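Local coordinates for putative transcriptional regulator (Methanosarcina mazei, PDB 3R0A), which is probably a DNA-binding transcriptional regulator of the helix-turn-helix class, at residues L29-S34 against D46-S51. Sequence-based numbering, arbitrary orientation.
Sequences LNVMKS and DALSKS
L48 reaches across to V31 and S34 on another helix, in what the order of helices and the following two-stranded hairpin mark as a winged helix-turn-helix domain. Helix 26-37 is the first of the three helices of the winged core, preceded by helix 14-22, and helix 45-51 leads by a short turn into helix 56-68, by analogy the one likely to read DNA. The leucine branches near its end, so its two methyls fork over neighbouring turns: CD2 goes to V31 and CD1 to S34. With CG1 nearly anti to the backbone N (chi1 159°), V31 holds that methyl 4.3 Å from L48 CD2. A beta-branched valine suits this spot, being short and stiff: the helices come within 8.2 Å at the CA atoms of V31 and L48, which it and the longer leucine can span. One turn on, S34 points at the partner helix and offers its CB to L48 CD1; a small residue fits beside a leucine methyl at the partly exposed margin. V59 and S62 of helix 56-68 touch L48 and V31 respectively, joining all three helices. No hydrogen bond crosses the contact: even the two hydroxyls, S34 OG and S51 OG, stand 4.9 Å apart.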
loop_
_atom_site.group_PDB
_atom_site.type_symbol
_atom_site.label_atom_id
_atom_site.label_comp_id
_atom_site.label_asym_id
_atom_site.label_seq_id
_atom_site.Cartn_x
_atom_site.Cartn_y
_atom_site.Cartn_z
ATOM N N LEU B 29 19.470 3.114 9.195
ATOM C CA LEU B 29 18.404 4.007 9.574
ATOM C C LEU B 29 18.894 4.927 10.690
ATOM O O LEU B 29 18.709 6.149 10.631
ATOM C CB LEU B 29 17.166 3.205 10.001
ATOM C CG LEU B 29 16.113 4.063 10.698
ATOM C CD1 LEU B 29 15.345 4.933 9.682
ATOM C CD2 LEU B 29 15.197 3.197 11.543
ATOM N N ASN B 30 19.521 4.315 11.700
ATOM C CA ASN B 30 20.186 5.057 12.778
ATOM C C ASN B 30 21.271 6.021 12.296
ATOM O O ASN B 30 21.472 7.072 12.884
ATOM C CB ASN B 30 20.754 4.105 13.820
ATOM C CG ASN B 30 19.708 3.673 14.838
ATOM O OD1 ASN B 30 19.904 2.705 15.570
ATOM N ND2 ASN B 30 18.593 4.394 14.893
ATOM N N VAL B 31 21.959 5.672 11.213
ATOM C CA VAL B 31 22.858 6.635 10.571
ATOM C C VAL B 31 22.049 7.743 9.908
ATOM O O VAL B 31 22.362 8.903 10.089
ATOM C CB VAL B 31 23.849 5.972 9.601
ATOM C CG1 VAL B 31 24.395 6.971 8.600
ATOM C CG2 VAL B 31 24.971 5.252 10.374
HETATM N N MSE B 32 21.009 7.398 9.156
HETATM C CA MSE B 32 20.163 8.441 8.579
HETATM C C MSE B 32 19.610 9.364 9.675
HETATM O O MSE B 32 19.577 10.585 9.470
HETATM C CB MSE B 32 18.998 7.848 7.798
HETATM C CG MSE B 32 18.138 8.869 7.039
HETATM SE SE MSE B 32 16.819 7.835 6.061
HETATM C CE MSE B 32 16.618 8.901 4.523
ATOM N N LYS B 33 19.186 8.772 10.808
ATOM C CA LYS B 33 18.603 9.520 11.949
ATOM C C LYS B 33 19.655 10.496 12.490
ATOM O O LYS B 33 19.336 11.654 12.767
ATOM C CB LYS B 33 18.146 8.609 13.112
ATOM C CG LYS B 33 17.108 7.525 12.814
ATOM C CD LYS B 33 15.649 7.983 12.879
ATOM C CE LYS B 33 14.965 7.643 14.214
ATOM N NZ LYS B 33 15.236 6.247 14.671
ATOM N N SER B 34 20.897 10.013 12.616
ATOM C CA SER B 34 22.029 10.827 13.030
ATOM C C SER B 34 22.232 12.107 12.215
ATOM O O SER B 34 22.571 13.159 12.769
ATOM C CB SER B 34 23.302 10.002 12.978
ATOM O OG SER B 34 23.746 9.718 14.290
ATOM N N ASP B 46 34.479 8.942 9.940
ATOM C CA ASP B 46 35.296 8.828 11.143
ATOM C C ASP B 46 34.617 9.517 12.335
ATOM O O ASP B 46 34.456 8.911 13.399
ATOM C CB ASP B 46 36.705 9.379 10.905
ATOM C CG ASP B 46 37.616 8.384 10.196
ATOM O OD1 ASP B 46 38.667 8.819 9.677
ATOM O OD2 ASP B 46 37.302 7.166 10.149
ATOM N N ALA B 47 34.196 10.766 12.146
ATOM C CA ALA B 47 33.463 11.502 13.178
ATOM C C ALA B 47 32.188 10.764 13.600
ATOM O O ALA B 47 31.877 10.650 14.787
ATOM C CB ALA B 47 33.129 12.911 12.682
ATOM N N LEU B 48 31.459 10.258 12.612
ATOM C CA LEU B 48 30.180 9.619 12.839
ATOM C C LEU B 48 30.346 8.297 13.558
ATOM O O LEU B 48 29.483 7.895 14.345
ATOM C CB LEU B 48 29.509 9.383 11.495
ATOM C CG LEU B 48 27.998 9.410 11.352
ATOM C CD1 LEU B 48 27.388 10.624 12.029
ATOM C CD2 LEU B 48 27.724 9.426 9.869
ATOM N N SER B 49 31.458 7.620 13.267
ATOM C CA SER B 49 31.782 6.343 13.889
ATOM C C SER B 49 32.012 6.533 15.382
ATOM O O SER B 49 31.687 5.659 16.191
ATOM C CB SER B 49 33.022 5.737 13.239
ATOM O OG SER B 49 32.967 4.323 13.295
ATOM N N LYS B 50 32.582 7.686 15.729
ATOM C CA LYS B 50 32.779 8.080 17.117
ATOM C C LYS B 50 31.454 8.547 17.713
ATOM O O LYS B 50 31.161 8.261 18.885
ATOM C CB LYS B 50 33.834 9.195 17.226
ATOM C CG LYS B 50 35.234 8.838 16.694
ATOM C CD LYS B 50 36.040 7.986 17.675
ATOM C CE LYS B 50 37.553 8.141 17.442
ATOM N NZ LYS B 50 38.349 7.236 18.339
ATOM N N SER B 51 30.664 9.250 16.895
ATOM C CA SER B 51 29.398 9.859 17.319
ATOM C C SER B 51 28.410 8.805 17.798
ATOM O O SER B 51 27.730 8.989 18.815
ATOM C CB SER B 51 28.790 10.679 16.172
ATOM O OG SER B 51 27.702 11.481 16.606
#